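Local coordinates for protein MIP07328p (PDB 6FKK) that probably acts, through extracellular sema and plexin-repeat domains, as a chemorepellent axon guidance cue that binds semaphorin receptors, at residues 75-88 against 96-108. Numbering follows the deposited sequence.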
ATOM      1  N   LYS A  75      -3.965   7.472  31.887  1.00100.20           N
ATOM      2  CA  LYS A  75      -2.680   7.564  31.207  1.00114.75           C
ATOM      3  C   LYS A  75      -2.500   8.880  30.457  1.00123.85           C
ATOM      4  O   LYS A  75      -1.411   9.118  29.916  1.00113.50           O
ATOM      5  CB  LYS A  75      -2.516   6.396  30.230  1.00118.88           C
ATOM      6  CG  LYS A  75      -2.116   5.074  30.865  1.00118.77           C
ATOM      7  CD  LYS A  75      -2.179   3.949  29.842  1.00114.66           C
ATOM      8  CE  LYS A  75      -1.841   2.605  30.461  1.00119.20           C
ATOM      9  NZ  LYS A  75      -1.965   1.505  29.464  1.00104.14           N
ATOM     10  N   GLY A  76      -3.532   9.719  30.403  1.00127.56           N
ATOM     11  CA  GLY A  76      -3.462  10.982  29.708  1.00120.14           C
ATOM     12  C   GLY A  76      -3.938  10.977  28.273  1.00111.25           C
ATOM     13  O   GLY A  76      -3.423  11.759  27.468  1.00106.97           O
ATOM     14  N   LYS A  77      -4.896  10.121  27.921  1.00110.23           N
ATOM     15  CA  LYS A  77      -5.447  10.060  26.575  1.00 94.65           C
ATOM     16  C   LYS A  77      -6.915  10.466  26.603  1.00106.87           C
ATOM     17  O   LYS A  77      -7.593  10.341  27.627  1.00114.01           O
ATOM     18  CB  LYS A  77      -5.297   8.659  25.972  1.00 82.60           C
ATOM     19  CG  LYS A  77      -3.862   8.269  25.667  1.00 76.13           C
ATOM     20  CD  LYS A  77      -3.264   9.197  24.626  1.00 76.56           C
ATOM     21  CE  LYS A  77      -1.832   8.814  24.298  1.00 74.53           C
ATOM     22  NZ  LYS A  77      -1.296   9.612  23.161  1.00 82.05           N
ATOM     23  N   HIS A  78      -7.401  10.956  25.464  1.00111.70           N
ATOM     24  CA  HIS A  78      -8.763  11.454  25.385  1.00130.61           C
ATOM     25  C   HIS A  78      -9.753  10.302  25.226  1.00121.52           C
ATOM     26  O   HIS A  78      -9.380   9.133  25.101  1.00121.82           O
ATOM     27  CB  HIS A  78      -8.906  12.448  24.233  1.00146.90           C
ATOM     28  CG  HIS A  78      -8.180  13.736  24.460  1.00153.26           C
ATOM     29  ND1 HIS A  78      -6.812  13.851  24.336  1.00151.83           N
ATOM     30  CD2 HIS A  78      -8.630  14.963  24.813  1.00154.16           C
ATOM     31  CE1 HIS A  78      -6.451  15.094  24.597  1.00151.38           C
ATOM     32  NE2 HIS A  78      -7.535  15.790  24.889  1.00154.14           N
ATOM     33  N   GLU A  79     -11.042  10.652  25.241  1.00107.83           N
ATOM     34  CA  GLU A  79     -12.092   9.638  25.187  1.00100.92           C
ATOM     35  C   GLU A  79     -12.028   8.856  23.882  1.00107.77           C
ATOM     36  O   GLU A  79     -12.145   7.626  23.874  1.00115.90           O
ATOM     37  CB  GLU A  79     -13.460  10.302  25.362  1.00 98.41           C
ATOM     38  CG  GLU A  79     -14.650   9.350  25.500  1.00109.17           C
ATOM     39  CD  GLU A  79     -15.098   8.760  24.175  1.00127.08           C
ATOM     40  OE1 GLU A  79     -15.584   7.610  24.172  1.00133.59           O
ATOM     41  OE2 GLU A  79     -14.953   9.442  23.140  1.00133.76           O
ATOM     42  N   TRP A  80     -11.847   9.558  22.762  1.00109.79           N
ATOM     43  CA  TRP A  80     -11.862   8.891  21.464  1.00119.61           C
ATOM     44  C   TRP A  80     -10.688   7.933  21.320  1.00118.17           C
ATOM     45  O   TRP A  80     -10.759   6.972  20.544  1.00106.04           O
ATOM     46  CB  TRP A  80     -11.869   9.920  20.335  1.00125.29           C
ATOM     47  CG  TRP A  80     -10.714  10.876  20.385  1.00135.93           C
ATOM     48  CD1 TRP A  80     -10.590  11.974  21.191  1.00137.91           C
ATOM     49  CD2 TRP A  80      -9.525  10.826  19.589  1.00141.27           C
ATOM     50  NE1 TRP A  80      -9.394  12.606  20.947  1.00139.35           N
ATOM     51  CE2 TRP A  80      -8.722  11.922  19.968  1.00143.58           C
ATOM     52  CE3 TRP A  80      -9.060   9.962  18.594  1.00135.63           C
ATOM     53  CZ2 TRP A  80      -7.479  12.173  19.386  1.00140.52           C
ATOM     54  CZ3 TRP A  80      -7.825  10.213  18.017  1.00135.01           C
ATOM     55  CH2 TRP A  80      -7.050  11.310  18.415  1.00135.20           C
ATOM     56  N   ASP A  81      -9.610   8.170  22.066  1.00129.31           N
ATOM     57  CA  ASP A  81      -8.485   7.246  22.062  1.00133.91           C
ATOM     58  C   ASP A  81      -8.748   6.020  22.928  1.00124.36           C
ATOM     59  O   ASP A  81      -8.277   4.924  22.603  1.00123.48           O
ATOM     60  CB  ASP A  81      -7.219   7.959  22.533  1.00138.96           C
ATOM     61  CG  ASP A  81      -6.508   8.693  21.413  1.00127.41           C
ATOM     62  OD1 ASP A  81      -6.585   8.239  20.250  1.00120.96           O
ATOM     63  OD2 ASP A  81      -5.860   9.721  21.702  1.00123.55           O
ATOM     64  N   CYS A  82      -9.504   6.178  24.017  1.00113.24           N
ATOM     65  CA  CYS A  82      -9.750   5.088  24.962  1.00111.01           C
ATOM     66  C   CYS A  82     -10.927   4.238  24.479  1.00102.52           C
ATOM     67  O   CYS A  82     -12.006   4.193  25.074  1.00105.17           O
ATOM     68  CB  CYS A  82      -9.982   5.637  26.362  1.00124.85           C
ATOM     69  SG  CYS A  82      -8.550   6.505  27.049  1.00139.39           S
ATOM     70  N   HIS A  83     -10.690   3.552  23.362  1.00 82.47           N
ATOM     71  CA  HIS A  83     -11.614   2.573  22.812  1.00 82.97           C
ATOM     72  C   HIS A  83     -10.800   1.390  22.303  1.00 82.17           C
ATOM     73  O   HIS A  83      -9.573   1.349  22.437  1.00 87.29           O
ATOM     74  CB  HIS A  83     -12.478   3.176  21.698  1.00 86.44           C
ATOM     75  CG  HIS A  83     -13.674   3.925  22.199  1.00 99.52           C
ATOM     76  ND1 HIS A  83     -14.896   3.323  22.406  1.00102.41           N
ATOM     77  CD2 HIS A  83     -13.836   5.228  22.533  1.00101.70           C
ATOM     78  CE1 HIS A  83     -15.759   4.220  22.846  1.00107.57           C
ATOM     79  NE2 HIS A  83     -15.141   5.385  22.931  1.00105.20           N
ATOM     80  N   ASN A  84     -11.487   0.419  21.712  1.00 71.58           N
ATOM     81  CA  ASN A  84     -10.848  -0.789  21.191  1.00 69.73           C
ATOM     82  C   ASN A  84     -11.005  -0.789  19.672  1.00 82.81           C
ATOM     83  O   ASN A  84     -11.979  -1.314  19.131  1.00 82.40           O
ATOM     84  CB  ASN A  84     -11.448  -2.044  21.817  1.00 73.01           C
ATOM     85  CG  ASN A  84     -10.718  -3.303  21.397  1.00 71.19           C
ATOM     86  OD1 ASN A  84      -9.540  -3.264  21.044  1.00 68.28           O
ATOM     87  ND2 ASN A  84     -11.418  -4.431  21.429  1.00 73.36           N
ATOM     88  N   TYR A  85     -10.031  -0.196  18.987  1.00 70.22           N
ATOM     89  CA  TYR A  85     -10.010  -0.174  17.530  1.00 69.11           C
ATOM     90  C   TYR A  85      -9.355  -1.458  17.038  1.00 69.07           C
ATOM     91  O   TYR A  85      -8.161  -1.678  17.261  1.00 82.48           O
ATOM     92  CB  TYR A  85      -9.264   1.057  17.019  1.00 66.97           C
ATOM     93  CG  TYR A  85      -9.903   2.370  17.409  1.00 70.21           C
ATOM     94  CD1 TYR A  85      -9.594   2.985  18.616  1.00 67.01           C
ATOM     95  CD2 TYR A  85     -10.816   2.996  16.570  1.00 71.36           C
ATOM     96  CE1 TYR A  85     -10.179   4.184  18.977  1.00 76.28           C
ATOM     97  CE2 TYR A  85     -11.404   4.196  16.922  1.00 78.64           C
ATOM     98  CZ  TYR A  85     -11.084   4.785  18.126  1.00 81.45           C
ATOM     99  OH  TYR A  85     -11.672   5.980  18.477  1.00 82.20           O
ATOM    100  N   LEU A  86     -10.134  -2.307  16.373  1.00 60.08           N
ATOM    101  CA  LEU A  86      -9.595  -3.553  15.847  1.00 67.67           C
ATOM    102  C   LEU A  86      -8.747  -3.270  14.614  1.00 71.36           C
ATOM    103  O   LEU A  86      -9.173  -2.546  13.707  1.00 76.37           O
ATOM    104  CB  LEU A  86     -10.724  -4.529  15.510  1.00 61.07           C
ATOM    105  CG  LEU A  86     -11.345  -5.275  16.696  1.00 64.91           C
ATOM    106  CD1 LEU A  86     -12.329  -4.401  17.462  1.00 67.40           C
ATOM    107  CD2 LEU A  86     -12.012  -6.559  16.231  1.00 79.44           C
ATOM    108  N   ARG A  87      -7.541  -3.837  14.583  1.00 53.82           N
ATOM    109  CA  ARG A  87      -6.571  -3.495  13.552  1.00 56.97           C
ATOM    110  C   ARG A  87      -5.834  -4.684  12.953  1.00 51.64           C
ATOM    111  O   ARG A  87      -5.055  -4.483  12.016  1.00 73.41           O
ATOM    112  CB  ARG A  87      -5.537  -2.504  14.113  1.00 54.42           C
ATOM    113  CG  ARG A  87      -6.061  -1.091  14.304  1.00 54.56           C
ATOM    114  CD  ARG A  87      -6.306  -0.420  12.964  1.00 58.33           C
ATOM    115  NE  ARG A  87      -6.763   0.959  13.108  1.00 55.34           N
ATOM    116  CZ  ARG A  87      -8.039   1.328  13.086  1.00 61.31           C
ATOM    117  NH1 ARG A  87      -8.992   0.421  12.926  1.00 63.57           N
ATOM    118  NH2 ARG A  87      -8.361   2.608  13.221  1.00 68.00           N
ATOM    119  N   VAL A  88      -6.032  -5.902  13.456  1.00 51.35           N
ATOM    120  CA  VAL A  88      -5.294  -7.069  12.979  1.00 50.59           C
ATOM    121  C   VAL A  88      -6.264  -8.232  12.820  1.00 53.27           C
ATOM    122  O   VAL A  88      -6.938  -8.617  13.781  1.00 56.84           O
ATOM    123  CB  VAL A  88      -4.149  -7.466  13.930  1.00 54.32           C
ATOM    124  CG1 VAL A  88      -3.469  -8.733  13.438  1.00 58.76           C
ATOM    125  CG2 VAL A  88      -3.139  -6.336  14.061  1.00 56.66           C
ATOM    126  N   GLU A  96      -8.922 -21.230  12.576  1.00139.08           N
ATOM    127  CA  GLU A  96      -9.226 -20.236  13.592  1.00126.39           C
ATOM    128  C   GLU A  96      -9.159 -18.829  13.004  1.00119.05           C
ATOM    129  O   GLU A  96      -8.707 -18.611  11.877  1.00124.25           O
ATOM    130  CB  GLU A  96      -8.255 -20.353  14.766  1.00119.65           C
ATOM    131  CG  GLU A  96      -8.465 -21.569  15.648  1.00127.05           C
ATOM    132  CD  GLU A  96      -7.504 -21.601  16.820  1.00132.91           C
ATOM    133  OE1 GLU A  96      -6.440 -20.951  16.735  1.00128.43           O
ATOM    134  OE2 GLU A  96      -7.814 -22.270  17.829  1.00136.74           O
ATOM    135  N   VAL A  97      -9.609 -17.861  13.799  1.00104.27           N
ATOM    136  CA  VAL A  97      -9.606 -16.453  13.424  1.00 83.24           C
ATOM    137  C   VAL A  97      -8.819 -15.681  14.472  1.00 75.33           C
ATOM    138  O   VAL A  97      -9.076 -15.818  15.673  1.00 99.37           O
ATOM    139  CB  VAL A  97     -11.037 -15.897  13.293  1.00 82.27           C
ATOM    140  CG1 VAL A  97     -11.018 -14.377  13.250  1.00 80.87           C
ATOM    141  CG2 VAL A  97     -11.710 -16.461  12.051  1.00 72.60           C
ATOM    142  N   LEU A  98      -7.861 -14.880  14.020  1.00 75.89           N
ATOM    143  CA  LEU A  98      -7.044 -14.059  14.903  1.00 78.49           C
ATOM    144  C   LEU A  98      -7.536 -12.620  14.850  1.00 85.48           C
ATOM    145  O   LEU A  98      -7.702 -12.056  13.764  1.00 91.12           O
ATOM    146  CB  LEU A  98      -5.569 -14.137  14.506  1.00 61.32           C
ATOM    147  CG  LEU A  98      -4.591 -13.242  15.270  1.00 71.89           C
ATOM    148  CD1 LEU A  98      -4.656 -13.509  16.766  1.00 71.46           C
ATOM    149  CD2 LEU A  98      -3.174 -13.432  14.749  1.00 59.54           C
ATOM    150  N   LEU A  99      -7.779 -12.033  16.020  1.00 76.21           N
ATOM    151  CA  LEU A  99      -8.241 -10.654  16.112  1.00 73.46           C
ATOM    152  C   LEU A  99      -7.455  -9.924  17.189  1.00 84.39           C
ATOM    153  O   LEU A  99      -7.351 -10.407  18.321  1.00 90.16           O
ATOM    154  CB  LEU A  99      -9.739 -10.583  16.423  1.00 78.40           C
ATOM    155  CG  LEU A  99     -10.686 -10.501  15.227  1.00 87.22           C
ATOM    156  CD1 LEU A  99     -12.115 -10.287  15.703  1.00 97.44           C
ATOM    157  CD2 LEU A  99     -10.257  -9.387  14.286  1.00 92.41           C
ATOM    158  N   CYS A 100      -6.913  -8.761  16.835  1.00 75.82           N
ATOM    159  CA  CYS A 100      -6.164  -7.924  17.761  1.00 75.63           C
ATOM    160  C   CYS A 100      -6.670  -6.491  17.660  1.00 78.98           C
ATOM    161  O   CYS A 100      -6.967  -6.006  16.565  1.00 68.39           O
ATOM    162  CB  CYS A 100      -4.656  -7.973  17.469  1.00 71.91           C
ATOM    163  SG  CYS A 100      -3.931  -9.634  17.299  1.00 93.44           S
ATOM    164  N   GLY A 101      -6.764  -5.818  18.807  1.00 77.06           N
ATOM    165  CA  GLY A 101      -7.248  -4.454  18.841  1.00 70.59           C
ATOM    166  C   GLY A 101      -6.440  -3.611  19.808  1.00 73.71           C
ATOM    167  O   GLY A 101      -5.711  -4.125  20.660  1.00 77.35           O
ATOM    168  N   THR A 102      -6.590  -2.290  19.662  1.00 68.16           N
ATOM    169  CA  THR A 102      -5.840  -1.360  20.502  1.00 63.82           C
ATOM    170  C   THR A 102      -6.232  -1.498  21.967  1.00 73.61           C
ATOM    171  O   THR A 102      -5.369  -1.476  22.852  1.00 76.55           O
ATOM    172  CB  THR A 102      -6.055   0.076  20.024  1.00 60.67           C
ATOM    173  OG1 THR A 102      -7.399   0.484  20.315  1.00 78.81           O
ATOM    174  CG2 THR A 102      -5.816   0.179  18.526  1.00 56.22           C
ATOM    175  N   ASN A 103      -7.533  -1.634  22.241  1.00 77.77           N
ATOM    176  CA  ASN A 103      -8.046  -1.851  23.596  1.00 85.65           C
ATOM    177  C   ASN A 103      -7.580  -0.749  24.549  1.00 80.69           C
ATOM    178  O   ASN A 103      -6.979  -1.008  25.594  1.00 76.90           O
ATOM    179  CB  ASN A 103      -7.652  -3.238  24.112  1.00 71.58           C
ATOM    180  CG  ASN A 103      -8.255  -3.555  25.469  1.00 85.08           C
ATOM    181  OD1 ASN A 103      -9.335  -3.072  25.810  1.00104.32           O
ATOM    182  ND2 ASN A 103      -7.549  -4.358  26.257  1.00 80.50           N
ATOM    183  N   SER A 104      -7.858   0.497  24.168  1.00 78.74           N
ATOM    184  CA  SER A 104      -7.570   1.665  25.000  1.00 71.79           C
ATOM    185  C   SER A 104      -6.105   1.690  25.429  1.00 70.55           C
ATOM    186  O   SER A 104      -5.779   1.763  26.616  1.00 91.20           O
ATOM    187  CB  SER A 104      -8.501   1.705  26.213  1.00 76.15           C
ATOM    188  OG  SER A 104      -9.858   1.634  25.815  1.00 77.55           O
ATOM    189  N   TYR A 105      -5.215   1.616  24.437  1.00 81.74           N
ATOM    190  CA  TYR A 105      -3.770   1.600  24.661  1.00 81.94           C
ATOM    191  C   TYR A 105      -3.350   0.444  25.567  1.00 82.30           C
ATOM    192  O   TYR A 105      -2.408   0.563  26.355  1.00 88.45           O
ATOM    193  CB  TYR A 105      -3.279   2.939  25.221  1.00 85.16           C
ATOM    194  CG  TYR A 105      -3.317   4.065  24.208  1.00 84.52           C
ATOM    195  CD1 TYR A 105      -4.522   4.627  23.808  1.00 90.51           C
ATOM    196  CD2 TYR A 105      -2.145   4.566  23.652  1.00 79.34           C
ATOM    197  CE1 TYR A 105      -4.561   5.654  22.882  1.00 94.27           C
ATOM    198  CE2 TYR A 105      -2.173   5.595  22.727  1.00 83.18           C
ATOM    199  CZ  TYR A 105      -3.384   6.135  22.345  1.00 99.67           C
ATOM    200  OH  TYR A 105      -3.419   7.157  21.424  1.00 96.84           O
ATOM    201  N   LYS A 106      -4.055  -0.679  25.461  1.00 81.60           N
ATOM    202  CA  LYS A 106      -3.694  -1.922  26.143  1.00 78.87           C
ATOM    203  C   LYS A 106      -3.915  -3.061  25.158  1.00 77.98           C
ATOM    204  O   LYS A 106      -4.824  -3.882  25.322  1.00 87.04           O
ATOM    205  CB  LYS A 106      -4.518  -2.106  27.419  1.00 89.74           C
ATOM    206  CG  LYS A 106      -4.072  -3.254  28.314  1.00101.21           C
ATOM    207  CD  LYS A 106      -4.999  -3.399  29.514  1.00110.06           C
ATOM    208  CE  LYS A 106      -4.525  -4.491  30.463  1.00105.49           C
ATOM    209  NZ  LYS A 106      -4.528  -5.837  29.829  1.00 99.99           N
ATOM    210  N   PRO A 107      -3.095  -3.134  24.107  1.00 84.68           N
ATOM    211  CA  PRO A 107      -3.411  -4.025  22.983  1.00 66.46           C
ATOM    212  C   PRO A 107      -3.413  -5.493  23.384  1.00 75.36           C
ATOM    213  O   PRO A 107      -2.553  -5.956  24.137  1.00 88.85           O
ATOM    214  CB  PRO A 107      -2.303  -3.719  21.967  1.00 59.72           C
ATOM    215  CG  PRO A 107      -1.185  -3.162  22.777  1.00 59.83           C
ATOM    216  CD  PRO A 107      -1.831  -2.406  23.899  1.00 91.42           C
ATOM    217  N   ARG A 108      -4.403  -6.221  22.873  1.00 83.29           N
ATOM    218  CA  ARG A 108      -4.569  -7.643  23.138  1.00 84.43           C
ATOM    219  C   ARG A 108      -4.889  -8.354  21.831  1.00 84.92           C
ATOM    220  O   ARG A 108      -5.331  -7.738  20.858  1.00 64.38           O
ATOM    221  CB  ARG A 108      -5.684  -7.902  24.164  1.00 71.97           C
ATOM    222  CG  ARG A 108      -5.590  -7.065  25.431  1.00 73.94           C
ATOM    223  CD  ARG A 108      -4.571  -7.627  26.406  1.00 79.43           C
ATOM    224  NE  ARG A 108      -5.012  -8.896  26.977  1.00 78.37           N
ATOM    225  CZ  ARG A 108      -4.390  -9.524  27.969  1.00100.76           C
ATOM    226  NH1 ARG A 108      -3.296  -8.998  28.505  1.00113.67           N
ATOM    227  NH2 ARG A 108      -4.861 -10.675  28.428  1.00102.40           N
TER
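Leu86 and Gly101 form an antiparallel non-hydrogen-bonded pair, Val88 and Cys100 a hydrogen-bonded one; Arg87 and Val88 both face Cys100, a classic beta bulge that shifts the register by one residue. Cys100 O serves both Arg87 N, at 3.0 Å and nearly straight (173°), and Val88 N. Val88 O takes a bond from Cys100 N in return. Val88 CB packs on Cys100 CB, on the face where Cys100 is disulfide-bonded to Cys109. On the other face Leu86 CD2 meets Leu99 CD1 at 3.8 Å.

Beyond the paired strands the two segments stay joined by backbone and side-chain bonds. Thr102 N gives a bond to Tyr85 O at 2.9 Å. Thr102 OG1 lies between its own backbone N and carbonyl carbon (chi1 70°), where it accepts a hydrogen bond from Tyr85 N at 3.0 Å and gives a weak one to His83 O. It also lies at the edge of the Tyr85 ring, near the ring plane. Ser104 N reaches His83 O at 2.6 Å from above the carbonyl plane. Asn84 OD1 takes a weak bond from Asn103 N, while Asn84 ND2 is held by Trp62 O.

Strands 86-91 and 97-101 make a beta hairpin within one four-stranded antiparallel sheet, a blade of the sema-domain beta-propeller. Residues 102-106 turn back toward strand 108-112 and meet the loop that follows helix 66-74.

Here Tyr105 meets Lys77 with a ring face and Asp81 with an edge. Lys77 CG sits over the face, 4.0 Å from the Tyr105 centroid, a CH-pi contact. A bend at chi2 (-63°) lets CD and CE follow the ring, with Lys77 CE 3.6 Å from Tyr105 CE2. Asp81 CB approaches the edge, 3.5 Å from Tyr105 CE1. With the Tyr105 ring replaced by an alanine, the Lys77 chain would probably lose the face it lies on, and a gap would be likely to open beside Asp81. Lys75 NZ adds a weak bond to Tyr105 O.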